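Local structure of trypsin-resistant surface T6 protein (Streptococcus pyogenes serotype M6, 4P0D) at residues 224-236 / 243-255. The protein probably forms the backbone of the cell-wall-linked pilus of this bacterium as its major structural subunit, the T6 antigen. The protein carries 1 engineered substitution. Residues are numbered along the deposited sequence; the frame is centred on the assembly and turned at random. Where two conformers were deposited one is given.
Sequences GSVMVENTKIGIA and FNLSFIYDSLESI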
ATOM      1  N   GLY A 224     -10.268 -18.806  -0.971  1.00 17.40           N
ATOM      2  CA  GLY A 224      -9.874 -17.420  -1.206  1.00 17.08           C
ATOM      3  C   GLY A 224     -10.804 -16.690  -2.151  1.00 16.51           C
ATOM      4  O   GLY A 224     -10.658 -15.484  -2.340  1.00 16.37           O
ATOM      5  N   SER A 225     -11.770 -17.421  -2.722  1.00 15.15           N
ATOM      6  CA  SER A 225     -12.690 -16.861  -3.681  1.00 14.22           C
ATOM      7  C   SER A 225     -13.470 -15.725  -3.074  1.00 13.52           C
ATOM      8  O   SER A 225     -14.073 -15.861  -2.009  1.00 13.20           O
ATOM      9  CB  SER A 225     -13.657 -17.919  -4.210  1.00 14.06           C
ATOM     10  OG  SER A 225     -12.973 -18.902  -4.954  1.00 13.91           O
ATOM     11  N   VAL A 226     -13.453 -14.606  -3.770  1.00 13.39           N
ATOM     12  CA  VAL A 226     -14.186 -13.420  -3.363  1.00 13.54           C
ATOM     13  C   VAL A 226     -15.514 -13.451  -4.113  1.00 13.93           C
ATOM     14  O   VAL A 226     -15.551 -13.218  -5.331  1.00 14.06           O
ATOM     15  CB  VAL A 226     -13.404 -12.156  -3.731  1.00 13.70           C
ATOM     16  CG1 VAL A 226     -14.143 -10.912  -3.243  1.00 13.84           C
ATOM     17  CG2 VAL A 226     -12.000 -12.227  -3.150  1.00 13.62           C
ATOM     18  N   MET A 227     -16.594 -13.751  -3.389  1.00 14.00           N
ATOM     19  CA  MET A 227     -17.908 -13.971  -4.006  1.00 14.51           C
ATOM     20  C   MET A 227     -18.881 -12.840  -3.705  1.00 14.66           C
ATOM     21  O   MET A 227     -19.081 -12.496  -2.541  1.00 14.27           O
ATOM     22  CB  MET A 227     -18.514 -15.284  -3.478  1.00 14.97           C
ATOM     23  CG  MET A 227     -17.635 -16.525  -3.660  1.00 15.26           C
ATOM     24  SD  MET A 227     -17.182 -16.874  -5.369  1.00 16.40           S
ATOM     25  CE  MET A 227     -18.808 -17.230  -6.051  1.00 16.52           C
ATOM     26  N   VAL A 228     -19.475 -12.268  -4.747  1.00 15.54           N
ATOM     27  CA  VAL A 228     -20.596 -11.336  -4.626  1.00 17.37           C
ATOM     28  C   VAL A 228     -21.652 -11.713  -5.661  1.00 19.68           C
ATOM     29  O   VAL A 228     -21.324 -11.999  -6.816  1.00 20.64           O
ATOM     30  CB  VAL A 228     -20.203  -9.859  -4.886  1.00 17.84           C
ATOM     31  CG1 VAL A 228     -21.346  -8.920  -4.499  1.00 18.78           C
ATOM     32  CG2 VAL A 228     -18.958  -9.478  -4.116  1.00 18.47           C
ATOM     33  N   GLU A 229     -22.913 -11.690  -5.258  1.00 21.43           N
ATOM     34  CA  GLU A 229     -24.051 -12.030  -6.147  1.00 23.26           C
ATOM     35  C   GLU A 229     -23.843 -13.307  -6.995  1.00 21.48           C
ATOM     36  O   GLU A 229     -24.194 -13.340  -8.176  1.00 22.04           O
ATOM     37  CB  GLU A 229     -24.518 -10.807  -7.007  1.00 24.80           C
ATOM     38  CG  GLU A 229     -23.460  -9.992  -7.764  1.00 25.18           C
ATOM     39  CD  GLU A 229     -24.026  -8.723  -8.427  1.00 25.44           C
ATOM     40  OE1 GLU A 229     -24.737  -7.947  -7.770  1.00 24.91           O
ATOM     41  OE2 GLU A 229     -23.748  -8.480  -9.621  1.00 24.88           O
ATOM     42  N   ASN A 230     -23.322 -14.363  -6.347  1.00 19.65           N
ATOM     43  CA  ASN A 230     -22.952 -15.630  -6.995  1.00 18.41           C
ATOM     44  C   ASN A 230     -21.860 -15.480  -8.062  1.00 18.26           C
ATOM     45  O   ASN A 230     -21.612 -16.403  -8.840  1.00 18.75           O
ATOM     46  CB  ASN A 230     -24.186 -16.375  -7.581  1.00 18.02           C
ATOM     47  CG  ASN A 230     -25.006 -17.097  -6.523  1.00 18.04           C
ATOM     48  OD1 ASN A 230     -24.494 -17.496  -5.478  1.00 16.85           O
ATOM     49  ND2 ASN A 230     -26.299 -17.293  -6.811  1.00 17.55           N
ATOM     50  N   THR A 231     -21.212 -14.327  -8.094  1.00 17.94           N
ATOM     51  CA  THR A 231     -20.138 -14.056  -9.030  1.00 18.45           C
ATOM     52  C   THR A 231     -18.827 -14.028  -8.283  1.00 18.30           C
ATOM     53  O   THR A 231     -18.711 -13.394  -7.242  1.00 18.89           O
ATOM     54  CB  THR A 231     -20.339 -12.694  -9.709  1.00 18.29           C
ATOM     55  OG1 THR A 231     -21.563 -12.712 -10.439  1.00 18.68           O
ATOM     56  CG2 THR A 231     -19.193 -12.361 -10.656  1.00 18.60           C
ATOM     57  N   LYS A 232     -17.835 -14.704  -8.820  1.00 18.40           N
ATOM     58  CA  LYS A 232     -16.481 -14.600  -8.291  1.00 19.00           C
ATOM     59  C   LYS A 232     -15.782 -13.383  -8.915  1.00 18.17           C
ATOM     60  O   LYS A 232     -15.506 -13.367 -10.117  1.00 18.91           O
ATOM     61  CB  LYS A 232     -15.713 -15.873  -8.615  1.00 20.27           C
ATOM     62  CG  LYS A 232     -14.355 -15.945  -7.955  1.00 22.52           C
ATOM     63  CD  LYS A 232     -13.423 -16.887  -8.697  1.00 25.51           C
ATOM     64  CE  LYS A 232     -13.501 -18.290  -8.158  1.00 29.02           C
ATOM     65  NZ  LYS A 232     -12.470 -19.142  -8.829  1.00 32.12           N
ATOM     66  N   ILE A 233     -15.490 -12.363  -8.114  1.00 16.55           N
ATOM     67  CA  ILE A 233     -14.849 -11.166  -8.657  1.00 15.84           C
ATOM     68  C   ILE A 233     -13.341 -11.151  -8.427  1.00 15.67           C
ATOM     69  O   ILE A 233     -12.639 -10.268  -8.922  1.00 15.35           O
ATOM     70  CB  ILE A 233     -15.452  -9.855  -8.108  1.00 15.30           C
ATOM     71  CG1 ILE A 233     -15.254  -9.723  -6.594  1.00 14.59           C
ATOM     72  CG2 ILE A 233     -16.925  -9.773  -8.476  1.00 15.62           C
ATOM     73  CD1 ILE A 233     -15.563  -8.344  -6.053  1.00 14.32           C
ATOM     74  N   GLY A 234     -12.846 -12.100  -7.651  1.00 15.07           N
ATOM     75  CA  GLY A 234     -11.433 -12.181  -7.393  1.00 15.07           C
ATOM     76  C   GLY A 234     -11.101 -13.331  -6.463  1.00 15.85           C
ATOM     77  O   GLY A 234     -11.972 -14.110  -6.087  1.00 16.15           O
ATOM     78  N   ILE A 235      -9.830 -13.421  -6.104  1.00 16.17           N
ATOM     79  CA  ILE A 235      -9.328 -14.448  -5.193  1.00 16.15           C
ATOM     80  C   ILE A 235      -8.232 -13.811  -4.350  1.00 16.03           C
ATOM     81  O   ILE A 235      -7.359 -13.096  -4.871  1.00 15.42           O
ATOM     82  CB  ILE A 235      -8.729 -15.655  -5.933  1.00 17.10           C
ATOM     83  CG1 ILE A 235      -9.716 -16.233  -6.954  1.00 18.19           C
ATOM     84  CG2 ILE A 235      -8.348 -16.757  -4.958  1.00 16.62           C
ATOM     85  CD1 ILE A 235      -9.141 -17.416  -7.693  1.00 19.22           C
ATOM     86  N   ALA A 236      -8.295 -14.082  -3.051  1.00 15.38           N
ATOM     87  CA  ALA A 236      -7.381 -13.554  -2.078  1.00 15.23           C
ATOM     88  C   ALA A 236      -6.575 -14.669  -1.455  1.00 16.57           C
ATOM     89  O   ALA A 236      -7.085 -15.801  -1.303  1.00 16.36           O
ATOM     90  CB  ALA A 236      -8.167 -12.839  -0.995  1.00 15.10           C
ATOM     91  N   PHE A 243      -1.346  -9.831   2.239  1.00 13.05           N
ATOM     92  CA  PHE A 243      -2.152 -10.547   1.275  1.00 12.54           C
ATOM     93  C   PHE A 243      -1.859 -10.126  -0.158  1.00 12.80           C
ATOM     94  O   PHE A 243      -1.345  -9.028  -0.415  1.00 11.71           O
ATOM     95  CB  PHE A 243      -3.637 -10.307   1.546  1.00 12.39           C
ATOM     96  CG  PHE A 243      -4.093  -8.907   1.246  1.00 12.41           C
ATOM     97  CD1 PHE A 243      -3.974  -7.899   2.208  1.00 12.08           C
ATOM     98  CD2 PHE A 243      -4.629  -8.582  -0.003  1.00 12.35           C
ATOM     99  CE1 PHE A 243      -4.382  -6.606   1.928  1.00 12.24           C
ATOM    100  CE2 PHE A 243      -5.038  -7.289  -0.277  1.00 12.65           C
ATOM    101  CZ  PHE A 243      -4.908  -6.298   0.685  1.00 12.33           C
ATOM    102  N   ASN A 244      -2.234 -11.014  -1.071  1.00 13.53           N
ATOM    103  CA  ASN A 244      -2.400 -10.693  -2.481  1.00 14.08           C
ATOM    104  C   ASN A 244      -3.850 -10.960  -2.847  1.00 14.34           C
ATOM    105  O   ASN A 244      -4.459 -11.905  -2.342  1.00 15.28           O
ATOM    106  CB  ASN A 244      -1.470 -11.517  -3.363  1.00 14.38           C
ATOM    107  CG  ASN A 244      -0.003 -11.209  -3.113  1.00 14.52           C
ATOM    108  OD1 ASN A 244       0.374 -10.064  -2.986  1.00 15.89           O
ATOM    109  ND2 ASN A 244       0.815 -12.238  -3.013  1.00 15.08           N
ATOM    110  N   LEU A 245      -4.410 -10.093  -3.676  1.00 15.29           N
ATOM    111  CA  LEU A 245      -5.785 -10.222  -4.126  1.00 15.38           C
ATOM    112  C   LEU A 245      -5.829  -9.866  -5.623  1.00 15.46           C
ATOM    113  O   LEU A 245      -5.593  -8.720  -6.017  1.00 14.19           O
ATOM    114  CB  LEU A 245      -6.723  -9.335  -3.301  1.00 16.36           C
ATOM    115  CG  LEU A 245      -8.176  -9.804  -3.175  1.00 17.21           C
ATOM    116  CD1 LEU A 245      -9.002  -8.850  -2.334  1.00 18.18           C
ATOM    117  CD2 LEU A 245      -8.802  -9.979  -4.537  1.00 17.66           C
ATOM    118  N   SER A 246      -6.111 -10.865  -6.448  1.00 15.37           N
ATOM    119  CA  SER A 246      -6.185 -10.666  -7.882  1.00 16.25           C
ATOM    120  C   SER A 246      -7.647 -10.609  -8.254  1.00 16.77           C
ATOM    121  O   SER A 246      -8.388 -11.554  -7.976  1.00 18.26           O
ATOM    122  CB  SER A 246      -5.475 -11.806  -8.637  1.00 15.82           C
ATOM    123  OG  SER A 246      -5.573 -11.626 -10.043  1.00 15.83           O
ATOM    124  N   PHE A 247      -8.071  -9.515  -8.882  1.00 16.68           N
ATOM    125  CA  PHE A 247      -9.458  -9.414  -9.350  1.00 16.59           C
ATOM    126  C   PHE A 247      -9.592  -9.842 -10.806  1.00 16.94           C
ATOM    127  O   PHE A 247      -8.613  -9.882 -11.550  1.00 16.12           O
ATOM    128  CB  PHE A 247      -9.987  -7.989  -9.209  1.00 17.53           C
ATOM    129  CG  PHE A 247     -10.155  -7.528  -7.782  1.00 17.18           C
ATOM    130  CD1 PHE A 247     -11.273  -7.891  -7.050  1.00 17.44           C
ATOM    131  CD2 PHE A 247      -9.210  -6.698  -7.194  1.00 17.41           C
ATOM    132  CE1 PHE A 247     -11.443  -7.456  -5.752  1.00 17.59           C
ATOM    133  CE2 PHE A 247      -9.374  -6.253  -5.892  1.00 17.27           C
ATOM    134  CZ  PHE A 247     -10.480  -6.642  -5.167  1.00 17.46           C
ATOM    135  N   ILE A 248     -10.824 -10.163 -11.186  1.00 16.49           N
ATOM    136  CA  ILE A 248     -11.168 -10.554 -12.538  1.00 17.55           C
ATOM    137  C   ILE A 248     -11.787  -9.349 -13.236  1.00 16.16           C
ATOM    138  O   ILE A 248     -12.978  -9.042 -13.043  1.00 15.14           O
ATOM    139  CB  ILE A 248     -12.150 -11.751 -12.517  1.00 18.98           C
ATOM    140  CG1 ILE A 248     -11.549 -12.876 -11.665  1.00 20.27           C
ATOM    141  CG2 ILE A 248     -12.490 -12.193 -13.943  1.00 19.29           C
ATOM    142  CD1 ILE A 248     -12.466 -14.076 -11.484  1.00 21.92           C
ATOM    143  N   TYR A 249     -10.972  -8.671 -14.051  1.00 16.01           N
ATOM    144  CA  TYR A 249     -11.340  -7.353 -14.627  1.00 15.94           C
ATOM    145  C   TYR A 249     -12.758  -7.279 -15.163  1.00 16.57           C
ATOM    146  O   TYR A 249     -13.527  -6.367 -14.815  1.00 16.18           O
ATOM    147  CB  TYR A 249     -10.371  -6.941 -15.741  1.00 15.30           C
ATOM    148  CG  TYR A 249     -10.677  -5.587 -16.342  1.00 15.00           C
ATOM    149  CD1 TYR A 249     -10.225  -4.418 -15.732  1.00 14.95           C
ATOM    150  CD2 TYR A 249     -11.396  -5.468 -17.532  1.00 15.57           C
ATOM    151  CE1 TYR A 249     -10.494  -3.188 -16.265  1.00 15.16           C
ATOM    152  CE2 TYR A 249     -11.676  -4.231 -18.086  1.00 15.42           C
ATOM    153  CZ  TYR A 249     -11.214  -3.094 -17.451  1.00 15.84           C
ATOM    154  OH  TYR A 249     -11.443  -1.851 -17.982  1.00 15.78           O
ATOM    155  N   ASP A 250     -13.097  -8.237 -16.018  1.00 18.63           N
ATOM    156  CA  ASP A 250     -14.397  -8.240 -16.679  1.00 21.06           C
ATOM    157  C   ASP A 250     -15.552  -8.311 -15.664  1.00 21.25           C
ATOM    158  O   ASP A 250     -16.573  -7.635 -15.856  1.00 24.16           O
ATOM    159  CB  ASP A 250     -14.478  -9.357 -17.730  1.00 22.82           C
ATOM    160  CG  ASP A 250     -13.574  -9.095 -18.936  1.00 24.98           C
ATOM    161  OD1 ASP A 250     -13.246  -7.927 -19.206  1.00 25.49           O
ATOM    162  OD2 ASP A 250     -13.189 -10.059 -19.627  1.00 26.95           O
ATOM    163  N   SER A 251     -15.373  -9.074 -14.578  0.70 20.26           N
ATOM    164  CA  SER A 251     -16.418  -9.237 -13.554  0.70 19.77           C
ATOM    165  C   SER A 251     -16.709  -7.970 -12.735  0.70 19.48           C
ATOM    166  O   SER A 251     -17.719  -7.901 -12.033  0.70 18.00           O
ATOM    167  CB  SER A 251     -16.045 -10.363 -12.581  0.70 20.71           C
ATOM    168  OG  SER A 251     -15.101  -9.911 -11.614  0.70 20.42           O
ATOM    169  N   LEU A 252     -15.815  -6.987 -12.799  1.00 19.14           N
ATOM    170  CA  LEU A 252     -15.971  -5.755 -12.013  1.00 18.58           C
ATOM    171  C   LEU A 252     -16.958  -4.758 -12.610  1.00 19.19           C
ATOM    172  O   LEU A 252     -17.428  -3.853 -11.906  1.00 17.76           O
ATOM    173  CB  LEU A 252     -14.622  -5.084 -11.773  1.00 18.29           C
ATOM    174  CG  LEU A 252     -13.559  -5.905 -11.036  1.00 17.58           C
ATOM    175  CD1 LEU A 252     -12.313  -5.063 -10.781  1.00 17.52           C
ATOM    176  CD2 LEU A 252     -14.091  -6.480  -9.728  1.00 17.59           C
ATOM    177  N   GLU A 253     -17.300  -4.917 -13.894  1.00 20.11           N
ATOM    178  CA  GLU A 253     -18.248  -4.009 -14.557  1.00 21.12           C
ATOM    179  C   GLU A 253     -17.808  -2.543 -14.398  1.00 21.16           C
ATOM    180  O   GLU A 253     -18.630  -1.674 -14.139  1.00 20.12           O
ATOM    181  CB  GLU A 253     -19.679  -4.196 -14.003  1.00 23.27           C
ATOM    182  CG  GLU A 253     -20.272  -5.574 -14.219  1.00 24.05           C
ATOM    183  CD  GLU A 253     -21.492  -5.857 -13.368  1.00 26.60           C
ATOM    184  OE1 GLU A 253     -22.142  -4.928 -12.821  1.00 28.67           O
ATOM    185  OE2 GLU A 253     -21.810  -7.048 -13.245  1.00 28.25           O
ATOM    186  N   SER A 254     -16.505  -2.302 -14.489  1.00 21.28           N
ATOM    187  CA  SER A 254     -15.920  -0.958 -14.347  1.00 22.25           C
ATOM    188  C   SER A 254     -16.239  -0.240 -13.021  1.00 21.63           C
ATOM    189  O   SER A 254     -16.204   0.987 -12.952  1.00 21.28           O
ATOM    190  CB  SER A 254     -16.331  -0.074 -15.532  1.00 24.16           C
ATOM    191  OG  SER A 254     -16.166  -0.761 -16.766  1.00 25.02           O
ATOM    192  N   ILE A 255     -16.544  -1.000 -11.970  1.00 21.10           N
ATOM    193  CA  ILE A 255     -16.784  -0.431 -10.640  1.00 21.01           C
ATOM    194  C   ILE A 255     -15.699  -0.985  -9.715  1.00 19.91           C
ATOM    195  O   ILE A 255     -15.495  -2.195  -9.660  1.00 18.79           O
ATOM    196  CB  ILE A 255     -18.205  -0.799 -10.145  1.00 21.76           C
ATOM    197  CG1 ILE A 255     -19.248  -0.014 -10.944  1.00 23.28           C
ATOM    198  CG2 ILE A 255     -18.390  -0.519  -8.652  1.00 21.73           C
ATOM    199  CD1 ILE A 255     -20.638  -0.632 -10.915  1.00 23.72           C
TER
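Ile233 O is met from several directions: Ile248 N donates to it over 2.9 Å, nearly straight at 166°, while the edge of the Phe247 ring lies alongside, CD1 being 3.3 Å from that oxygen. The amide stands 44° above the carbonyl plane and not on a lone pair; the donors of the pair further along are less tilted. There, Ile235 and Ser246 exchange two backbone bonds, Ile235 N to Ser246 O and Ser246 N to Ile235 O, each 3.0 Å, which fixes the antiparallel register. Gly234 and Ala236 face Phe247 and Leu245 as non-hydrogen-bonded partners; the CA atoms of Gly234 and Phe247 approach to 3.9 Å.

On the face bearing Leu245, CG anti to the backbone N (chi1 -152°) brings the branch over the neighbouring strand: CG meets Ala236 CB at 3.7 Å, and CD2 touches Val226 CG2, the two side chains crossing at about a right angle. That same CD2 also sits over the centre of the Phe247 ring. Beyond the strand, in the conformer described, Ser251 OG donates to Ile248 O at 2.7 Å, in the carbonyl plane, and packs against Ile233. Glu229 and Glu253 converge nearby, Lys214 bridging both carboxylates and Lys216 pairing with Glu229 OE1. On its other edge strand 243-247 pairs antiparallel with strand 192-197. The arrangement is an antiparallel beta-meander, 225-228 to 231-238 to 242-247, within the Cna-B-like pilin domain.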